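Nucleoporin NUP82 (Chaetomium thermophilum, PDB 5CWW) probably serves as a structural component of the nuclear pore complex and, there, as a docking partner for nuclear transport factors, this chain being its N-terminal beta-propeller region. Local coordinates at residues B[390-398]-B[489-500]; B[421-429]-B[437-445]. All coordinates share one frame; numbering follows the deposited sequence.

Contact 1: B[390-398]-B[489-500]; sequences KDIYVIGEK and WPMFSEDATSPY
Asp391 and Tyr393 reach from strand 390-395 into 489-500 around Phe492, where packing is tight. The backbone N-H of Phe492 runs almost straight (174°) to Asp391 OD2, 2.7 Å from N to oxygen, arriving on the anti side but well out of the carboxylate plane. Asp391 OD1 takes the N-H of Ile392, so both oxygens are engaged, and Arg47 forms a salt bridge to OD2. Beside it Phe492 CD2 presses against Tyr393 CB at 3.3 Å, the two rings lying oblique, with Phe502 meeting both. With CG anti to the backbone N (chi1 173°), the Tyr393 ring extends across to the turn, where its OH donates to Pro499 O at 3.0 Å, in the carbonyl plane on a lone pair. Ile395 CG2 lies over one face of the Tyr500 ring. Solvent comes nearer elsewhere. Lys390 CD packs over the partly exposed Trp489 indole and NZ, bonded to Thr433 and Gly488, makes a cation-pi contact, less certain because the indole is modelled in two positions. Exposed Glu494 lays its aliphatic part against the Tyr393 hydroxyl, CG nearest. Water 1 bridges Gly396 O and Tyr500 OH, which also takes the N-H of Leu423. Strand side chains thus bond to the main chain of 489-500, joining successive propeller sheets without backbone pairing, and Arg47 probably stabilises the buried Asp391 carboxylate as an anion.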
loop_
_atom_site.group_PDB
_atom_site.type_symbol
_atom_site.label_atom_id
_atom_site.label_comp_id
_atom_site.label_asym_id
_atom_site.label_seq_id
_atom_site.Cartn_x
_atom_site.Cartn_y
_atom_site.Cartn_z
ATOM N N LYS B 390 -0.183 10.447 0.760
ATOM C CA LYS B 390 -0.254 9.980 2.140
ATOM C C LYS B 390 -1.240 8.829 2.315
ATOM O O LYS B 390 -1.167 8.093 3.296
ATOM C CB LYS B 390 -0.629 11.142 3.063
ATOM C CG LYS B 390 0.506 12.139 3.272
ATOM C CD LYS B 390 1.633 11.540 4.117
ATOM C CE LYS B 390 2.941 12.300 3.967
ATOM N NZ LYS B 390 2.827 13.705 4.437
ATOM N N ASP B 391 -2.159 8.668 1.369
ATOM C CA ASP B 391 -3.071 7.532 1.417
ATOM C C ASP B 391 -3.584 7.165 0.034
ATOM O O ASP B 391 -3.529 7.963 -0.900
ATOM C CB ASP B 391 -4.256 7.828 2.336
ATOM C CG ASP B 391 -4.838 6.570 2.964
ATOM O OD1 ASP B 391 -4.488 5.455 2.523
ATOM O OD2 ASP B 391 -5.661 6.695 3.895
ATOM N N ILE B 392 -4.076 5.937 -0.080
ATOM C CA ILE B 392 -4.660 5.447 -1.317
ATOM C C ILE B 392 -5.897 4.626 -0.979
ATOM O O ILE B 392 -5.908 3.880 0.001
ATOM C CB ILE B 392 -3.656 4.601 -2.133
ATOM C CG1 ILE B 392 -4.296 4.130 -3.442
ATOM C CG2 ILE B 392 -3.144 3.418 -1.303
ATOM C CD1 ILE B 392 -3.316 3.532 -4.429
ATOM N N TYR B 393 -6.941 4.785 -1.785
ATOM C CA TYR B 393 -8.198 4.080 -1.576
ATOM C C TYR B 393 -8.787 3.686 -2.919
ATOM O O TYR B 393 -9.063 4.542 -3.758
ATOM C CB TYR B 393 -9.181 4.950 -0.792
ATOM C CG TYR B 393 -10.566 4.358 -0.678
ATOM C CD1 TYR B 393 -10.810 3.270 0.149
ATOM C CD2 TYR B 393 -11.630 4.893 -1.389
ATOM C CE1 TYR B 393 -12.077 2.728 0.258
ATOM C CE2 TYR B 393 -12.899 4.359 -1.285
ATOM C CZ TYR B 393 -13.117 3.277 -0.460
ATOM O OH TYR B 393 -14.379 2.745 -0.357
ATOM N N VAL B 394 -8.956 2.384 -3.123
ATOM C CA VAL B 394 -9.367 1.861 -4.417
ATOM C C VAL B 394 -10.724 1.178 -4.343
ATOM O O VAL B 394 -10.934 0.266 -3.548
ATOM C CB VAL B 394 -8.337 0.862 -4.965
ATOM C CG1 VAL B 394 -8.747 0.374 -6.356
ATOM C CG2 VAL B 394 -6.962 1.508 -5.018
ATOM N N ILE B 395 -11.641 1.636 -5.186
ATOM C CA ILE B 395 -12.940 1.002 -5.335
ATOM C C ILE B 395 -12.871 0.086 -6.547
ATOM O O ILE B 395 -12.797 0.552 -7.685
ATOM C CB ILE B 395 -14.061 2.037 -5.504
ATOM C CG1 ILE B 395 -14.012 3.057 -4.364
ATOM C CG2 ILE B 395 -15.419 1.347 -5.535
ATOM C CD1 ILE B 395 -14.828 4.295 -4.613
ATOM N N GLY B 396 -12.883 -1.218 -6.299
ATOM C CA GLY B 396 -12.728 -2.186 -7.365
ATOM C C GLY B 396 -13.904 -2.186 -8.321
ATOM O O GLY B 396 -15.034 -1.887 -7.934
ATOM N N GLU B 397 -13.628 -2.512 -9.580
ATOM C CA GLU B 397 -14.677 -2.734 -10.563
ATOM C C GLU B 397 -15.655 -3.763 -10.023
ATOM O O GLU B 397 -15.258 -4.676 -9.300
ATOM C CB GLU B 397 -14.088 -3.210 -11.889
ATOM C CG GLU B 397 -13.207 -4.451 -11.752
ATOM C CD GLU B 397 -12.984 -5.169 -13.066
ATOM O OE1 GLU B 397 -13.961 -5.361 -13.817
ATOM O OE2 GLU B 397 -11.830 -5.548 -13.340
ATOM N N LYS B 398 -16.928 -3.617 -10.372
ATOM C CA LYS B 398 -17.939 -4.576 -9.952
ATOM C C LYS B 398 -18.347 -5.438 -11.142
ATOM O O LYS B 398 -18.333 -4.963 -12.278
ATOM C CB LYS B 398 -19.151 -3.857 -9.362
ATOM C CG LYS B 398 -18.811 -2.955 -8.182
ATOM C CD LYS B 398 -20.030 -2.654 -7.317
ATOM C CE LYS B 398 -20.434 -3.848 -6.457
ATOM N NZ LYS B 398 -19.359 -4.259 -5.508
ATOM N N TRP B 489 -0.805 13.848 8.054
ATOM C CA TRP B 489 -1.130 12.525 7.533
ATOM C C TRP B 489 -2.641 12.339 7.446
ATOM O O TRP B 489 -3.247 11.725 8.325
ATOM C CB TRP B 489 -0.518 11.436 8.416
ATOM C CG TRP B 489 0.889 11.092 8.053
ATOM C CD1 TRP B 489 2.022 11.748 8.441
ATOM C CD2 TRP B 489 1.318 10.001 7.231
ATOM N NE1 TRP B 489 3.129 11.134 7.907
ATOM C CE2 TRP B 489 2.725 10.059 7.160
ATOM C CE3 TRP B 489 0.650 8.982 6.545
ATOM C CZ2 TRP B 489 3.474 9.138 6.432
ATOM C CZ3 TRP B 489 1.394 8.069 5.823
ATOM C CH2 TRP B 489 2.793 8.152 5.772
ATOM N N PRO B 490 -3.259 12.877 6.385
ATOM C CA PRO B 490 -4.698 12.658 6.200
ATOM C C PRO B 490 -4.981 11.210 5.798
ATOM O O PRO B 490 -4.122 10.579 5.183
ATOM C CB PRO B 490 -5.062 13.645 5.087
ATOM C CG PRO B 490 -3.794 13.831 4.318
ATOM C CD PRO B 490 -2.683 13.725 5.325
ATOM N N MET B 491 -6.162 10.700 6.142
ATOM C CA MET B 491 -6.480 9.286 5.947
ATOM C C MET B 491 -7.818 9.072 5.249
ATOM O O MET B 491 -8.767 9.813 5.481
ATOM C CB MET B 491 -6.506 8.567 7.295
ATOM C CG MET B 491 -5.209 8.649 8.079
ATOM S SD MET B 491 -5.425 8.084 9.779
ATOM C CE MET B 491 -6.277 9.486 10.492
ATOM N N PHE B 492 -7.884 8.048 4.405
ATOM C CA PHE B 492 -9.151 7.597 3.836
ATOM C C PHE B 492 -9.865 6.657 4.806
ATOM O O PHE B 492 -9.222 5.949 5.582
ATOM C CB PHE B 492 -8.929 6.875 2.503
ATOM C CG PHE B 492 -8.761 7.791 1.320
ATOM C CD1 PHE B 492 -9.654 8.823 1.083
ATOM C CD2 PHE B 492 -7.710 7.604 0.434
ATOM C CE1 PHE B 492 -9.499 9.657 -0.014
ATOM C CE2 PHE B 492 -7.551 8.433 -0.664
ATOM C CZ PHE B 492 -8.450 9.461 -0.888
ATOM N N SER B 493 -11.193 6.662 4.756
ATOM C CA SER B 493 -12.007 5.679 5.466
ATOM C C SER B 493 -13.190 5.286 4.595
ATOM O O SER B 493 -13.804 6.143 3.965
ATOM C CB SER B 493 -12.507 6.234 6.798
ATOM O OG SER B 493 -11.437 6.668 7.612
ATOM N N GLU B 494 -13.522 4.000 4.570
ATOM C CA GLU B 494 -14.638 3.531 3.758
ATOM C C GLU B 494 -15.968 3.822 4.448
ATOM O O GLU B 494 -16.046 3.863 5.676
ATOM C CB GLU B 494 -14.511 2.034 3.465
ATOM C CG GLU B 494 -15.625 1.493 2.569
ATOM C CD GLU B 494 -15.412 0.049 2.155
ATOM O OE1 GLU B 494 -14.377 -0.542 2.535
ATOM O OE2 GLU B 494 -16.287 -0.496 1.445
ATOM N N ASP B 495 -17.007 4.029 3.646
ATOM C CA ASP B 495 -18.361 4.205 4.158
ATOM C C ASP B 495 -19.069 2.857 4.231
ATOM O O ASP B 495 -19.012 2.065 3.290
ATOM C CB ASP B 495 -19.149 5.172 3.277
ATOM C CG ASP B 495 -20.567 5.387 3.771
ATOM O OD1 ASP B 495 -21.455 4.597 3.388
ATOM O OD2 ASP B 495 -20.790 6.348 4.536
ATOM N N ALA B 496 -19.732 2.604 5.353
ATOM C CA ALA B 496 -20.371 1.318 5.608
ATOM C C ALA B 496 -21.535 1.010 4.664
ATOM O O ALA B 496 -21.861 -0.157 4.450
ATOM C CB ALA B 496 -20.854 1.265 7.047
ATOM N N THR B 497 -22.159 2.044 4.107
ATOM C CA THR B 497 -23.378 1.858 3.316
ATOM C C THR B 497 -23.115 1.767 1.814
ATOM O O THR B 497 -23.918 1.200 1.076
ATOM C CB THR B 497 -24.391 2.999 3.560
ATOM O OG1 THR B 497 -23.933 4.201 2.926
ATOM C CG2 THR B 497 -24.581 3.245 5.052
ATOM N N SER B 498 -21.998 2.329 1.363
ATOM C CA SER B 498 -21.661 2.311 -0.059
ATOM C C SER B 498 -20.154 2.400 -0.293
ATOM O O SER B 498 -19.481 3.205 0.346
ATOM C CB SER B 498 -22.354 3.463 -0.782
ATOM O OG SER B 498 -21.854 3.598 -2.099
ATOM N N PRO B 499 -19.617 1.583 -1.217
ATOM C CA PRO B 499 -18.182 1.698 -1.506
ATOM C C PRO B 499 -17.838 3.013 -2.202
ATOM O O PRO B 499 -16.688 3.456 -2.150
ATOM C CB PRO B 499 -17.903 0.513 -2.441
ATOM C CG PRO B 499 -19.131 -0.340 -2.411
ATOM C CD PRO B 499 -20.262 0.557 -2.052
ATOM N N TYR B 500 -18.832 3.624 -2.843
ATOM C CA TYR B 500 -18.602 4.812 -3.658
ATOM C C TYR B 500 -18.705 6.088 -2.836
ATOM O O TYR B 500 -18.624 7.189 -3.375
ATOM C CB TYR B 500 -19.583 4.835 -4.831
ATOM C CG TYR B 500 -19.324 3.699 -5.791
ATOM C CD1 TYR B 500 -18.264 3.753 -6.687
ATOM C CD2 TYR B 500 -20.113 2.560 -5.779
ATOM C CE1 TYR B 500 -18.008 2.709 -7.556
ATOM C CE2 TYR B 500 -19.867 1.511 -6.644
ATOM C CZ TYR B 500 -18.812 1.590 -7.530
ATOM O OH TYR B 500 -18.560 0.548 -8.392
HETATM O O HOH W 1 -15.729 0.590 -9.143
#

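Contact 2: B[421-429]-B[437-445]; sequences NGLSLNIIC and VKICLDIDG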
loop_
_atom_site.group_PDB
_atom_site.type_symbol
_atom_site.label_atom_id
_atom_site.label_comp_id
_atom_site.label_asym_id
_atom_site.label_seq_id
_atom_site.Cartn_x
_atom_site.Cartn_y
_atom_site.Cartn_z
ATOM N N ASN B 421 -23.863 -3.598 -7.271
ATOM C CA ASN B 421 -24.124 -2.804 -8.466
ATOM C C ASN B 421 -23.386 -1.470 -8.420
ATOM O O ASN B 421 -23.505 -0.717 -7.454
ATOM C CB ASN B 421 -25.626 -2.565 -8.630
ATOM C CG ASN B 421 -25.967 -1.882 -9.940
ATOM O OD1 ASN B 421 -25.241 -2.008 -10.927
ATOM N ND2 ASN B 421 -27.078 -1.155 -9.955
ATOM N N GLY B 422 -22.627 -1.182 -9.473
ATOM C CA GLY B 422 -21.826 0.027 -9.523
ATOM C C GLY B 422 -21.099 0.177 -10.844
ATOM O O GLY B 422 -21.634 -0.177 -11.891
ATOM N N LEU B 423 -19.874 0.691 -10.790
ATOM C CA LEU B 423 -19.105 0.984 -11.996
ATOM C C LEU B 423 -18.192 -0.172 -12.391
ATOM O O LEU B 423 -17.454 -0.711 -11.560
ATOM C CB LEU B 423 -18.270 2.250 -11.790
ATOM C CG LEU B 423 -17.501 2.765 -13.012
ATOM C CD1 LEU B 423 -18.458 3.251 -14.092
ATOM C CD2 LEU B 423 -16.539 3.871 -12.607
ATOM N N SER B 424 -18.221 -0.527 -13.671
ATOM C CA SER B 424 -17.391 -1.610 -14.192
ATOM C C SER B 424 -15.945 -1.167 -14.426
ATOM O O SER B 424 -15.292 -1.627 -15.361
ATOM C CB SER B 424 -17.987 -2.148 -15.494
ATOM O OG SER B 424 -18.127 -1.116 -16.456
ATOM N N LEU B 425 -15.449 -0.277 -13.569
ATOM C CA LEU B 425 -14.073 0.198 -13.649
ATOM C C LEU B 425 -13.517 0.395 -12.251
ATOM O O LEU B 425 -14.238 0.803 -11.340
ATOM C CB LEU B 425 -13.987 1.522 -14.412
ATOM C CG LEU B 425 -14.455 1.589 -15.866
ATOM C CD1 LEU B 425 -14.506 3.041 -16.295
ATOM C CD2 LEU B 425 -13.537 0.795 -16.782
ATOM N N ASN B 426 -12.233 0.107 -12.078
ATOM C CA ASN B 426 -11.557 0.447 -10.837
ATOM C C ASN B 426 -11.465 1.960 -10.699
ATOM O O ASN B 426 -11.192 2.665 -11.674
ATOM C CB ASN B 426 -10.159 -0.173 -10.774
ATOM C CG ASN B 426 -10.180 -1.678 -10.932
ATOM O OD1 ASN B 426 -10.789 -2.390 -10.132
ATOM N ND2 ASN B 426 -9.495 -2.176 -11.954
ATOM N N ILE B 427 -11.722 2.454 -9.494
ATOM C CA ILE B 427 -11.538 3.863 -9.185
ATOM C C ILE B 427 -10.425 3.985 -8.156
ATOM O O ILE B 427 -10.532 3.462 -7.045
ATOM C CB ILE B 427 -12.827 4.517 -8.651
ATOM C CG1 ILE B 427 -13.985 4.274 -9.626
ATOM C CG2 ILE B 427 -12.610 6.014 -8.445
ATOM C CD1 ILE B 427 -15.333 4.775 -9.138
ATOM N N ILE B 428 -9.350 4.657 -8.545
ATOM C CA ILE B 428 -8.196 4.835 -7.679
ATOM C C ILE B 428 -8.219 6.246 -7.107
ATOM O O ILE B 428 -8.104 7.232 -7.840
ATOM C CB ILE B 428 -6.874 4.576 -8.434
ATOM C CG1 ILE B 428 -6.762 3.097 -8.824
ATOM C CG2 ILE B 428 -5.667 4.927 -7.565
ATOM C CD1 ILE B 428 -7.578 2.680 -10.031
ATOM N N CYS B 429 -8.390 6.329 -5.792
ATOM C CA CYS B 429 -8.454 7.606 -5.094
ATOM C C CYS B 429 -7.140 7.852 -4.358
ATOM O O CYS B 429 -6.641 6.968 -3.654
ATOM C CB CYS B 429 -9.634 7.626 -4.121
ATOM S SG CYS B 429 -11.219 7.181 -4.886
ATOM N N VAL B 437 -7.445 15.574 -2.958
ATOM C CA VAL B 437 -7.948 14.271 -3.377
ATOM C C VAL B 437 -7.983 14.200 -4.895
ATOM O O VAL B 437 -8.409 15.143 -5.562
ATOM C CB VAL B 437 -9.360 13.996 -2.824
ATOM C CG1 VAL B 437 -9.876 12.643 -3.306
ATOM C CG2 VAL B 437 -9.352 14.048 -1.304
ATOM N N LYS B 438 -7.530 13.074 -5.432
ATOM C CA LYS B 438 -7.519 12.855 -6.869
ATOM C C LYS B 438 -8.272 11.573 -7.194
ATOM O O LYS B 438 -7.963 10.510 -6.656
ATOM C CB LYS B 438 -6.083 12.791 -7.386
ATOM C CG LYS B 438 -5.963 12.884 -8.897
ATOM C CD LYS B 438 -4.508 12.963 -9.342
ATOM C CE LYS B 438 -3.877 14.303 -8.981
ATOM N NZ LYS B 438 -2.413 14.315 -9.233
ATOM N N ILE B 439 -9.275 11.690 -8.058
ATOM C CA ILE B 439 -10.090 10.551 -8.464
ATOM C C ILE B 439 -9.681 10.110 -9.860
ATOM O O ILE B 439 -9.871 10.841 -10.833
ATOM C CB ILE B 439 -11.596 10.890 -8.448
ATOM C CG1 ILE B 439 -12.001 11.499 -7.102
ATOM C CG2 ILE B 439 -12.429 9.649 -8.764
ATOM C CD1 ILE B 439 -11.717 10.608 -5.904
ATOM N N CYS B 440 -9.112 8.914 -9.946
ATOM C CA CYS B 440 -8.626 8.376 -11.210
ATOM C C CYS B 440 -9.426 7.154 -11.633
ATOM O O CYS B 440 -9.867 6.369 -10.791
ATOM C CB CYS B 440 -7.145 8.014 -11.097
ATOM S SG CYS B 440 -6.122 9.368 -10.498
ATOM N N LEU B 441 -9.598 6.996 -12.941
ATOM C CA LEU B 441 -10.317 5.858 -13.495
ATOM C C LEU B 441 -9.358 4.943 -14.239
ATOM O O LEU B 441 -8.524 5.400 -15.024
ATOM C CB LEU B 441 -11.429 6.324 -14.432
ATOM C CG LEU B 441 -12.491 7.238 -13.820
ATOM C CD1 LEU B 441 -13.399 7.795 -14.913
ATOM C CD2 LEU B 441 -13.305 6.495 -12.769
ATOM N N ASP B 442 -9.482 3.646 -13.981
ATOM C CA ASP B 442 -8.668 2.647 -14.658
ATOM C C ASP B 442 -9.311 2.266 -15.987
ATOM O O ASP B 442 -10.016 1.262 -16.089
ATOM C CB ASP B 442 -8.484 1.417 -13.768
ATOM C CG ASP B 442 -7.613 0.356 -14.410
ATOM O OD1 ASP B 442 -6.888 0.682 -15.377
ATOM O OD2 ASP B 442 -7.644 -0.801 -13.939
ATOM N N ILE B 443 -9.059 3.088 -17.001
ATOM C CA ILE B 443 -9.638 2.905 -18.327
ATOM C C ILE B 443 -9.088 1.667 -19.023
ATOM O O ILE B 443 -9.815 0.957 -19.715
ATOM C CB ILE B 443 -9.366 4.135 -19.223
ATOM C CG1 ILE B 443 -9.870 5.416 -18.550
ATOM C CG2 ILE B 443 -10.003 3.963 -20.596
ATOM C CD1 ILE B 443 -11.348 5.408 -18.208
ATOM N N ASP B 444 -7.798 1.410 -18.837
ATOM C CA ASP B 444 -7.133 0.320 -19.537
ATOM C C ASP B 444 -7.409 -1.022 -18.870
ATOM O O ASP B 444 -7.489 -2.049 -19.541
ATOM C CB ASP B 444 -5.629 0.585 -19.614
ATOM C CG ASP B 444 -5.294 1.774 -20.501
ATOM O OD1 ASP B 444 -6.040 2.022 -21.474
ATOM O OD2 ASP B 444 -4.291 2.463 -20.227
ATOM N N GLY B 445 -7.548 -1.011 -17.550
ATOM C CA GLY B 445 -7.883 -2.213 -16.812
ATOM C C GLY B 445 -6.653 -2.976 -16.372
ATOM O O GLY B 445 -6.069 -3.732 -17.147
HETATM O O HOH W 2 -10.884 -0.752 -14.517
#
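Ile428 and Cys440 form an antiparallel hydrogen-bonded pair, each N to the other's O at 2.9 Å, flanked by the non-hydrogen-bonded pairs Ile427-Leu441 and Cys429-Ile439. On the face of those flanking pairs, Ile427 CG2 meets Ile439 CG2 at 3.7 Å and its CG1 lies alongside Leu441 CD2. Ile439 bends at chi2 (-58°), which brings CD1 against Cys429 SG at 3.6 Å. Phe502, Val519 and Trp518 close over this face. On the other face Ile428 CD1 rests on Asp442 CB. Beyond the Ile427-Leu441 pair, the side chains of Asn426 and Asp442 run alongside each other in the same direction. Asn426 ND2 donates to the anti lone pair of Asp442 OD2 at 3.0 Å, and the amide and carboxylate planes are nearly coplanar, 18° apart. Their backbones also pair, Asp442 N donating to Asn426 O, and water 2 joins Asn426 N to Asp442 O. In the outer shell, Val446 N also reaches Asp442 OD2 and Gly445 N binds OD1 from above the carboxylate plane, an Asx motif. Leu425, Leu441 and Ile443 also touch a chain of another protein. Glu397 N donates to Asn426 OD1, and this bond fixes which end of the amide is which: the oxygen is turned to Glu397, leaving ND2 to face the aspartate.

Overall arrangement
Both contacts are largely buried, but contact 1 lies nearer the centre of the chain, about 8 Å against 15 Å between centres, and no other chain touches it, whereas contact 2 reaches a chain of another protein. Contact 2 pairs neighbouring strands within one sheet through the backbone; contact 1 joins the edge strand of that sheet to the edge strand of the next, side chain to main chain. Strands 389-395 and 427-432 are neighbours, tied by Tyr393 O and Cys429 N, and Tyr500 OH bonds Leu423 N at 2.7 Å. Each contact has a buried aspartate accepting N-H donors; of the partners named, an arginine salt bridge belongs to Asp391 alone.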